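Local structure of LbaCas13a H328A (C2c2) (Lachnospiraceae bacterium NK4A179, 5WLH) at residues A[824-829]-A[1291-1296]; A[1116-1121]-A[1286-1291]. The protein binds a pre-crRNA and, as a CRISPR-Cas13a (C2c2) nuclease, probably uses the guide it carries to recognise and cleave target RNA. All blocks are in the same frame, centred on the assembly; numbering follows the deposited sequence.

Contact 1 (A[824-829]-A[1291-1296]); sequences MQKKSA and ILLQHF. With nucleotides of chain B.
Lys826 meets Gln1294 with a kinked side chain: the torsion about the CG-CD bond lies away from any staggered position (chi3 -29°), which is unusual for a lysine, and the next one bends as well. The kink lays Lys826 CE against Gln1294 CG at 3.4 Å, the two chains crossing at about a right angle. The ammonium is held chiefly by a salt bridge to a phosphate of the bound RNA; Gln1294 OE1 adds a weak hydrogen bond from NZ at 3.4 Å. With CG anti to the backbone N (chi1 -169°), the stem of Lys826 runs past Leu1293 in the opposite direction. One methyl, Leu1293 CD2, packs 3.4 Å from Lys826 O, 3.9 Å from Lys826 CB and 3.8 Å from Ser828 N, touching backbone and side-chain stem together. Truncation of Lys826 to an alanine would probably leave that phosphate without this charged mate, and Gln1294 CG and OE1 without their neighbour. Upstream, Met824 O accepts a bond from the 2'-hydroxyl of A29 of chain B (O2', 2.7 Å), while Met824 SD rests 3.5 Å from N9 of A8 of chain B. The example illustrates an irregular segment lying between helix and RNA; on its partner side, helix 1284-1294 ends in a Schellman motif, with Phe1296 at positive phi as the C-prime residue.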
loop_
_atom_site.group_PDB
_atom_site.type_symbol
_atom_site.label_atom_id
_atom_site.label_comp_id
_atom_site.label_asym_id
_atom_site.label_seq_id
_atom_site.Cartn_x
_atom_site.Cartn_y
_atom_site.Cartn_z
ATOM N N MET A 824 8.537 3.005 4.212
ATOM C CA MET A 824 7.681 1.928 3.712
ATOM C C MET A 824 7.432 0.853 4.749
ATOM O O MET A 824 6.469 0.089 4.619
ATOM C CB MET A 824 8.295 1.232 2.496
ATOM C CG MET A 824 8.682 2.106 1.370
ATOM S SD MET A 824 10.066 1.337 0.511
ATOM C CE MET A 824 9.333 0.296 -0.707
ATOM N N GLN A 825 8.300 0.738 5.743
ATOM C CA GLN A 825 8.177 -0.300 6.746
ATOM C C GLN A 825 7.383 0.243 7.916
ATOM O O GLN A 825 7.687 1.331 8.425
ATOM C CB GLN A 825 9.555 -0.763 7.218
ATOM C CG GLN A 825 9.636 -2.225 7.551
ATOM C CD GLN A 825 11.036 -2.770 7.370
ATOM O OE1 GLN A 825 11.864 -2.682 8.276
ATOM N NE2 GLN A 825 11.315 -3.330 6.189
ATOM N N LYS A 826 6.347 -0.486 8.307
ATOM C CA LYS A 826 5.688 -0.180 9.564
ATOM C C LYS A 826 6.702 -0.236 10.694
ATOM O O LYS A 826 7.578 -1.102 10.712
ATOM C CB LYS A 826 4.569 -1.169 9.830
ATOM C CG LYS A 826 3.677 -0.767 10.968
ATOM C CD LYS A 826 2.467 -1.670 11.014
ATOM C CE LYS A 826 2.114 -2.180 9.613
ATOM N NZ LYS A 826 1.810 -1.161 8.541
ATOM N N LYS A 827 6.595 0.697 11.628
ATOM C CA LYS A 827 7.569 0.791 12.707
ATOM C C LYS A 827 7.105 -0.023 13.906
ATOM O O LYS A 827 5.959 0.103 14.356
ATOM C CB LYS A 827 7.817 2.248 13.103
ATOM C CG LYS A 827 7.872 3.206 11.927
ATOM C CD LYS A 827 7.909 4.662 12.386
ATOM C CE LYS A 827 9.339 5.189 12.440
ATOM N NZ LYS A 827 9.399 6.586 12.966
ATOM N N SER A 828 7.994 -0.884 14.394
ATOM C CA SER A 828 7.782 -1.603 15.635
ATOM C C SER A 828 8.132 -0.705 16.818
ATOM O O SER A 828 8.591 0.429 16.659
ATOM C CB SER A 828 8.632 -2.869 15.661
ATOM O OG SER A 828 10.006 -2.520 15.753
ATOM N N ALA A 829 7.924 -1.222 18.021
ATOM C CA ALA A 829 8.363 -0.541 19.234
ATOM C C ALA A 829 9.796 -0.941 19.593
ATOM O O ALA A 829 10.755 -0.555 18.920
ATOM C CB ALA A 829 7.421 -0.852 20.383
ATOM N N ILE A 1291 1.882 -6.365 7.234
ATOM C CA ILE A 1291 0.598 -6.993 7.538
ATOM C C ILE A 1291 0.677 -7.727 8.869
ATOM O O ILE A 1291 -0.200 -7.591 9.729
ATOM C CB ILE A 1291 0.177 -7.935 6.398
ATOM C CG1 ILE A 1291 -0.166 -7.113 5.156
ATOM C CG2 ILE A 1291 -0.983 -8.819 6.851
ATOM C CD1 ILE A 1291 -0.352 -7.972 3.891
ATOM N N LEU A 1292 1.751 -8.486 9.076
ATOM C CA LEU A 1292 1.916 -9.180 10.352
ATOM C C LEU A 1292 2.098 -8.203 11.509
ATOM O O LEU A 1292 1.524 -8.397 12.591
ATOM C CB LEU A 1292 3.107 -10.136 10.262
ATOM C CG LEU A 1292 2.826 -11.159 9.159
ATOM C CD1 LEU A 1292 4.138 -11.804 8.664
ATOM C CD2 LEU A 1292 1.863 -12.217 9.667
ATOM N N LEU A 1293 2.897 -7.155 11.306
ATOM C CA LEU A 1293 3.116 -6.184 12.370
ATOM C C LEU A 1293 1.830 -5.449 12.734
ATOM O O LEU A 1293 1.640 -5.076 13.906
ATOM C CB LEU A 1293 4.201 -5.199 11.958
ATOM C CG LEU A 1293 4.818 -4.351 13.078
ATOM C CD1 LEU A 1293 5.272 -5.258 14.194
ATOM C CD2 LEU A 1293 6.005 -3.558 12.544
ATOM N N GLN A 1294 0.924 -5.246 11.762
ATOM C CA GLN A 1294 -0.376 -4.646 12.085
ATOM C C GLN A 1294 -1.111 -5.453 13.134
ATOM O O GLN A 1294 -1.942 -4.905 13.880
ATOM C CB GLN A 1294 -1.267 -4.542 10.844
ATOM C CG GLN A 1294 -1.025 -3.301 10.033
ATOM C CD GLN A 1294 -1.540 -3.439 8.616
ATOM O OE1 GLN A 1294 -0.888 -3.012 7.657
ATOM N NE2 GLN A 1294 -2.713 -4.033 8.477
ATOM N N HIS A 1295 -0.858 -6.760 13.174
ATOM C CA HIS A 1295 -1.452 -7.651 14.155
ATOM C C HIS A 1295 -0.502 -7.941 15.307
ATOM O O HIS A 1295 -0.688 -8.937 16.018
ATOM C CB HIS A 1295 -1.916 -8.920 13.448
ATOM C CG HIS A 1295 -2.944 -8.618 12.408
ATOM N ND1 HIS A 1295 -4.285 -8.550 12.699
ATOM C CD2 HIS A 1295 -2.818 -8.244 11.112
ATOM C CE1 HIS A 1295 -4.954 -8.208 11.611
ATOM N NE2 HIS A 1295 -4.087 -8.022 10.631
ATOM N N PHE A 1296 0.497 -7.070 15.488
ATOM C CA PHE A 1296 1.447 -7.061 16.605
ATOM C C PHE A 1296 2.383 -8.263 16.600
ATOM O O PHE A 1296 2.937 -8.630 17.642
ATOM C CB PHE A 1296 0.722 -6.923 17.944
ATOM C CG PHE A 1296 -0.152 -5.714 17.994
ATOM C CD1 PHE A 1296 0.401 -4.454 18.032
ATOM C CD2 PHE A 1296 -1.526 -5.838 17.906
ATOM C CE1 PHE A 1296 -0.406 -3.322 18.033
ATOM C CE2 PHE A 1296 -2.334 -4.719 17.916
ATOM C CZ PHE A 1296 -1.774 -3.463 17.979
ATOM P P A B 8 15.437 0.888 1.527
ATOM O OP1 A B 8 16.462 0.530 2.580
ATOM O OP2 A B 8 14.906 2.259 1.402
ATOM O "O5'" A B 8 16.104 0.412 0.166
ATOM C "C5'" A B 8 15.939 1.128 -1.035
ATOM C "C4'" A B 8 14.845 0.502 -1.858
ATOM O "O4'" A B 8 13.566 0.729 -1.217
ATOM C "C3'" A B 8 14.691 1.078 -3.253
ATOM O "O3'" A B 8 15.559 0.429 -4.158
ATOM C "C2'" A B 8 13.222 0.852 -3.570
ATOM O "O2'" A B 8 13.003 -0.498 -3.963
ATOM C "C1'" A B 8 12.588 1.062 -2.198
ATOM N N9 A B 8 12.192 2.467 -1.994
ATOM C C8 A B 8 12.716 3.385 -1.111
ATOM N N7 A B 8 12.120 4.556 -1.152
ATOM C C5 A B 8 11.122 4.387 -2.118
ATOM C C6 A B 8 10.158 5.264 -2.649
ATOM N N6 A B 8 10.008 6.509 -2.220
ATOM N N1 A B 8 9.318 4.791 -3.605
ATOM C C2 A B 8 9.477 3.524 -4.022
ATOM N N3 A B 8 10.354 2.615 -3.587
ATOM C C4 A B 8 11.160 3.118 -2.647
ATOM P P A B 29 0.181 0.399 -1.983
ATOM O OP1 A B 29 -0.744 -0.775 -1.916
ATOM O OP2 A B 29 -0.300 1.821 -2.047
ATOM O "O5'" A B 29 1.157 0.419 -0.732
ATOM C "C5'" A B 29 1.866 -0.746 -0.344
ATOM C "C4'" A B 29 3.125 -0.391 0.417
ATOM O "O4'" A B 29 3.916 0.555 -0.336
ATOM C "C3'" A B 29 2.948 0.287 1.767
ATOM O "O3'" A B 29 2.633 -0.643 2.782
ATOM C "C2'" A B 29 4.301 0.946 1.958
ATOM O "O2'" A B 29 5.280 -0.036 2.247
ATOM C "C1'" A B 29 4.569 1.442 0.541
ATOM N N9 A B 29 3.983 2.784 0.347
ATOM C C8 A B 29 2.901 3.152 -0.408
ATOM N N7 A B 29 2.643 4.449 -0.346
ATOM C C5 A B 29 3.620 4.935 0.500
ATOM C C6 A B 29 3.877 6.233 0.971
ATOM N N6 A B 29 3.136 7.287 0.602
ATOM N N1 A B 29 4.908 6.391 1.808
ATOM C C2 A B 29 5.635 5.317 2.147
ATOM N N3 A B 29 5.489 4.039 1.766
ATOM C C4 A B 29 4.448 3.925 0.934
ATOM P P C B 30 1.653 -0.282 3.993
ATOM O OP1 C B 30 1.812 -1.445 4.904
ATOM O OP2 C B 30 0.306 0.133 3.514
ATOM O "O5'" C B 30 2.284 1.000 4.675
ATOM C "C5'" C B 30 3.487 0.919 5.431
ATOM C "C4'" C B 30 3.928 2.290 5.877
ATOM O "O4'" C B 30 4.064 3.161 4.723
ATOM C "C3'" C B 30 2.958 3.037 6.777
ATOM O "O3'" C B 30 3.054 2.626 8.126
ATOM C "C2'" C B 30 3.355 4.493 6.569
ATOM O "O2'" C B 30 4.492 4.806 7.340
ATOM C "C1'" C B 30 3.765 4.492 5.092
ATOM N N1 C B 30 2.690 4.995 4.218
ATOM C C2 C B 30 2.481 6.371 4.219
ATOM O O2 C B 30 3.170 7.080 4.948
ATOM N N3 C B 30 1.528 6.888 3.435
ATOM C C4 C B 30 0.812 6.088 2.665
ATOM N N4 C B 30 -0.117 6.684 1.917
ATOM C C5 C B 30 0.995 4.672 2.631
ATOM C C6 C B 30 1.959 4.161 3.420
#

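Contact 2 (A[1116-1121]-A[1286-1291]); sequences DELQGQ and TILYNI. With nucleotides of chain B.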
loop_
_atom_site.group_PDB
_atom_site.type_symbol
_atom_site.label_atom_id
_atom_site.label_comp_id
_atom_site.label_asym_id
_atom_site.label_seq_id
_atom_site.Cartn_x
_atom_site.Cartn_y
_atom_site.Cartn_z
ATOM N N ASP A 1116 -7.484 -13.256 5.189
ATOM C CA ASP A 1116 -8.118 -12.382 4.200
ATOM C C ASP A 1116 -7.207 -11.224 3.815
ATOM O O ASP A 1116 -7.210 -10.778 2.662
ATOM C CB ASP A 1116 -9.434 -11.825 4.733
ATOM C CG ASP A 1116 -10.531 -12.856 4.776
ATOM O OD1 ASP A 1116 -10.386 -13.907 4.111
ATOM O OD2 ASP A 1116 -11.532 -12.598 5.480
ATOM N N GLU A 1117 -6.474 -10.666 4.780
ATOM C CA GLU A 1117 -5.586 -9.559 4.427
ATOM C C GLU A 1117 -4.391 -10.040 3.616
ATOM O O GLU A 1117 -3.941 -9.350 2.688
ATOM C CB GLU A 1117 -5.102 -8.819 5.669
ATOM C CG GLU A 1117 -6.194 -8.065 6.375
ATOM C CD GLU A 1117 -5.762 -7.556 7.731
ATOM O OE1 GLU A 1117 -4.543 -7.550 8.013
ATOM O OE2 GLU A 1117 -6.648 -7.150 8.513
ATOM N N LEU A 1118 -3.836 -11.206 3.960
ATOM C CA LEU A 1118 -2.763 -11.747 3.132
ATOM C C LEU A 1118 -3.259 -12.074 1.736
ATOM O O LEU A 1118 -2.569 -11.804 0.743
ATOM C CB LEU A 1118 -2.176 -13.001 3.775
ATOM C CG LEU A 1118 -1.495 -12.722 5.113
ATOM C CD1 LEU A 1118 -1.183 -14.048 5.787
ATOM C CD2 LEU A 1118 -0.232 -11.899 4.907
ATOM N N GLN A 1119 -4.457 -12.660 1.641
ATOM C CA GLN A 1119 -4.986 -13.044 0.339
ATOM C C GLN A 1119 -5.405 -11.806 -0.434
ATOM O O GLN A 1119 -5.192 -11.715 -1.645
ATOM C CB GLN A 1119 -6.187 -13.974 0.524
ATOM C CG GLN A 1119 -6.977 -14.269 -0.746
ATOM C CD GLN A 1119 -6.271 -15.226 -1.675
ATOM O OE1 GLN A 1119 -5.074 -15.471 -1.550
ATOM N NE2 GLN A 1119 -7.013 -15.766 -2.632
ATOM N N GLY A 1120 -5.991 -10.844 0.269
ATOM C CA GLY A 1120 -6.393 -9.607 -0.379
ATOM C C GLY A 1120 -5.212 -8.845 -0.945
ATOM O O GLY A 1120 -5.302 -8.265 -2.021
ATOM N N GLN A 1121 -4.077 -8.848 -0.240
ATOM C CA GLN A 1121 -2.922 -8.157 -0.797
ATOM C C GLN A 1121 -2.418 -8.871 -2.046
ATOM O O GLN A 1121 -1.988 -8.235 -3.009
ATOM C CB GLN A 1121 -1.811 -8.058 0.258
ATOM C CG GLN A 1121 -0.519 -7.407 -0.262
ATOM C CD GLN A 1121 -0.737 -5.971 -0.714
ATOM O OE1 GLN A 1121 -1.109 -5.104 0.086
ATOM N NE2 GLN A 1121 -0.509 -5.712 -2.006
ATOM N N THR A 1286 8.466 -6.490 2.645
ATOM C CA THR A 1286 8.102 -5.471 3.628
ATOM C C THR A 1286 6.594 -5.400 3.794
ATOM O O THR A 1286 6.084 -5.245 4.906
ATOM C CB THR A 1286 8.658 -4.123 3.176
ATOM O OG1 THR A 1286 10.082 -4.152 3.314
ATOM C CG2 THR A 1286 8.060 -2.954 4.015
ATOM N N ILE A 1287 5.855 -5.516 2.689
ATOM C CA ILE A 1287 4.403 -5.457 2.793
ATOM C C ILE A 1287 3.884 -6.621 3.621
ATOM O O ILE A 1287 2.992 -6.456 4.463
ATOM C CB ILE A 1287 3.792 -5.415 1.389
ATOM C CG1 ILE A 1287 4.051 -4.025 0.783
ATOM C CG2 ILE A 1287 2.297 -5.695 1.448
ATOM C CD1 ILE A 1287 3.732 -3.949 -0.703
ATOM N N LEU A 1288 4.441 -7.817 3.404
ATOM C CA LEU A 1288 4.086 -8.970 4.228
ATOM C C LEU A 1288 4.417 -8.713 5.689
ATOM O O LEU A 1288 3.586 -8.930 6.575
ATOM C CB LEU A 1288 4.825 -10.212 3.726
ATOM C CG LEU A 1288 4.730 -11.465 4.609
ATOM C CD1 LEU A 1288 3.300 -11.922 4.727
ATOM C CD2 LEU A 1288 5.566 -12.574 4.006
ATOM N N TYR A 1289 5.633 -8.246 5.954
ATOM C CA TYR A 1289 6.034 -7.927 7.326
ATOM C C TYR A 1289 5.078 -6.911 7.961
ATOM O O TYR A 1289 4.689 -7.042 9.132
ATOM C CB TYR A 1289 7.468 -7.413 7.292
ATOM C CG TYR A 1289 7.934 -6.738 8.561
ATOM C CD1 TYR A 1289 8.555 -7.474 9.567
ATOM C CD2 TYR A 1289 7.791 -5.363 8.737
ATOM C CE1 TYR A 1289 8.995 -6.865 10.730
ATOM C CE2 TYR A 1289 8.223 -4.749 9.909
ATOM C CZ TYR A 1289 8.827 -5.510 10.890
ATOM O OH TYR A 1289 9.262 -4.911 12.049
ATOM N N ASN A 1290 4.683 -5.893 7.196
ATOM C CA ASN A 1290 3.765 -4.880 7.721
ATOM C C ASN A 1290 2.420 -5.484 8.089
ATOM O O ASN A 1290 1.835 -5.129 9.120
ATOM C CB ASN A 1290 3.534 -3.770 6.685
ATOM C CG ASN A 1290 4.762 -2.955 6.398
ATOM O OD1 ASN A 1290 5.744 -2.983 7.139
ATOM N ND2 ASN A 1290 4.711 -2.192 5.293
ATOM N N ILE A 1291 1.882 -6.365 7.234
ATOM C CA ILE A 1291 0.598 -6.993 7.538
ATOM C C ILE A 1291 0.677 -7.727 8.869
ATOM O O ILE A 1291 -0.200 -7.591 9.729
ATOM C CB ILE A 1291 0.177 -7.935 6.398
ATOM C CG1 ILE A 1291 -0.166 -7.113 5.156
ATOM C CG2 ILE A 1291 -0.983 -8.819 6.851
ATOM C CD1 ILE A 1291 -0.352 -7.972 3.891
ATOM P P A B 29 0.181 0.399 -1.983
ATOM O OP1 A B 29 -0.744 -0.775 -1.916
ATOM O OP2 A B 29 -0.300 1.821 -2.047
ATOM O "O5'" A B 29 1.157 0.419 -0.732
ATOM C "C5'" A B 29 1.866 -0.746 -0.344
ATOM C "C4'" A B 29 3.125 -0.391 0.417
ATOM O "O4'" A B 29 3.916 0.555 -0.336
ATOM C "C3'" A B 29 2.948 0.287 1.767
ATOM O "O3'" A B 29 2.633 -0.643 2.782
ATOM C "C2'" A B 29 4.301 0.946 1.958
ATOM O "O2'" A B 29 5.280 -0.036 2.247
ATOM C "C1'" A B 29 4.569 1.442 0.541
ATOM N N9 A B 29 3.983 2.784 0.347
ATOM C C8 A B 29 2.901 3.152 -0.408
ATOM N N7 A B 29 2.643 4.449 -0.346
ATOM C C5 A B 29 3.620 4.935 0.500
ATOM C C6 A B 29 3.877 6.233 0.971
ATOM N N6 A B 29 3.136 7.287 0.602
ATOM N N1 A B 29 4.908 6.391 1.808
ATOM C C2 A B 29 5.635 5.317 2.147
ATOM N N3 A B 29 5.489 4.039 1.766
ATOM C C4 A B 29 4.448 3.925 0.934
ATOM P P C B 30 1.653 -0.282 3.993
ATOM O OP1 C B 30 1.812 -1.445 4.904
ATOM O OP2 C B 30 0.306 0.133 3.514
ATOM O "O5'" C B 30 2.284 1.000 4.675
ATOM C "C5'" C B 30 3.487 0.919 5.431
ATOM C "C4'" C B 30 3.928 2.290 5.877
ATOM O "O4'" C B 30 4.064 3.161 4.723
ATOM C "C3'" C B 30 2.958 3.037 6.777
ATOM O "O3'" C B 30 3.054 2.626 8.126
ATOM C "C2'" C B 30 3.355 4.493 6.569
ATOM O "O2'" C B 30 4.492 4.806 7.340
ATOM C "C1'" C B 30 3.765 4.492 5.092
ATOM N N1 C B 30 2.690 4.995 4.218
ATOM C C2 C B 30 2.481 6.371 4.219
ATOM O O2 C B 30 3.170 7.080 4.948
ATOM N N3 C B 30 1.528 6.888 3.435
ATOM C C4 C B 30 0.812 6.088 2.665
ATOM N N4 C B 30 -0.117 6.684 1.917
ATOM C C5 C B 30 0.995 4.672 2.631
ATOM C C6 C B 30 1.959 4.161 3.420
ATOM P P U B 7 16.479 -3.575 -1.125
ATOM O OP1 U B 7 16.383 -2.593 -2.223
ATOM O OP2 U B 7 17.817 -3.952 -0.565
ATOM O "O5'" U B 7 15.591 -3.106 0.096
ATOM C "C5'" U B 7 14.237 -2.709 -0.118
ATOM C "C4'" U B 7 13.590 -2.388 1.199
ATOM O "O4'" U B 7 13.473 -3.602 1.990
ATOM C "C3'" U B 7 14.396 -1.452 2.076
ATOM O "O3'" U B 7 14.199 -0.093 1.706
ATOM C "C2'" U B 7 13.899 -1.797 3.477
ATOM O "O2'" U B 7 12.661 -1.169 3.736
ATOM C "C1'" U B 7 13.648 -3.306 3.354
ATOM N N1 U B 7 14.794 -4.091 3.855
ATOM C C2 U B 7 14.790 -4.374 5.204
ATOM O O2 U B 7 13.867 -4.001 5.903
ATOM N N3 U B 7 15.866 -5.101 5.655
ATOM C C4 U B 7 16.929 -5.559 4.897
ATOM O O4 U B 7 17.839 -6.199 5.429
ATOM C C5 U B 7 16.859 -5.218 3.503
ATOM C C6 U B 7 15.817 -4.515 3.042
#
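Apolar contacts centre on Leu1118, whose CD2 methyl lies 3.5 Å from Leu1288 CD1 and 3.7 Å from Ile1291 CG2. Leu1288 reaches it because its CG stands anti to the backbone N (chi1 171°), carrying the branch round from a flank of the helix. Segments 1116-1121 and 1286-1291 run nearly antiparallel, at 157°, and their axes come within 10.7 Å, a separation that side chains rather than backbones must bridge.

A second group sets polar side chains against isoleucine. Gln1121, bent about its CB-CG bond, crosses Ile1287 at about a right angle, bringing its CG to 3.7 Å from Ile1287 CG2; its CB meets Ile1291 CD1 at 3.9 Å. Glu1117 OE1 touches Ile1291 CG2 at 4.0 Å while also being hydrogen-bonded to His1295 NE2.

Contacts to RNA are one polar and one apolar. Asn1290, on another side of the helix, donates from ND2 to OP1 of C30 of chain B at 3.0 Å, a noticeably bent bond (136°), and Ile1287 CD1 packs on the ribose carbon C5' of A29 of chain B at 3.7 Å. Ile1287 thus touches protein with one branch and RNA with the other. Around the pair, helix 1262-1273 supplies Phe1262, Leu1263 and Tyr1266 against Leu1118, Gln1121 and Leu1288, and Phe1301 of strand 1297-1310 packs on Leu1288.

Both contacts use helix 1284-1294, with their centres about 11 Å apart; Ile1291 belongs to both, though it makes its contacts only in contact 2. Along the chain, 824-829 comes first, followed by 1116-1121 and then the shared helix, so the helix gathers parts far apart in sequence. Contact 2 fixes it against the long helix 1106-1145; contact 1 places a loop beside its end, just before strand 1297-1310 of the antiparallel sheet. The contacts also touch directly: Asn1290 OD1 lies 2.8 Å from Lys826 N, a probable hydrogen bond. One short helix therefore joins the protein interior to the bound RNA, consistent with a role in shaping the guide-binding surface.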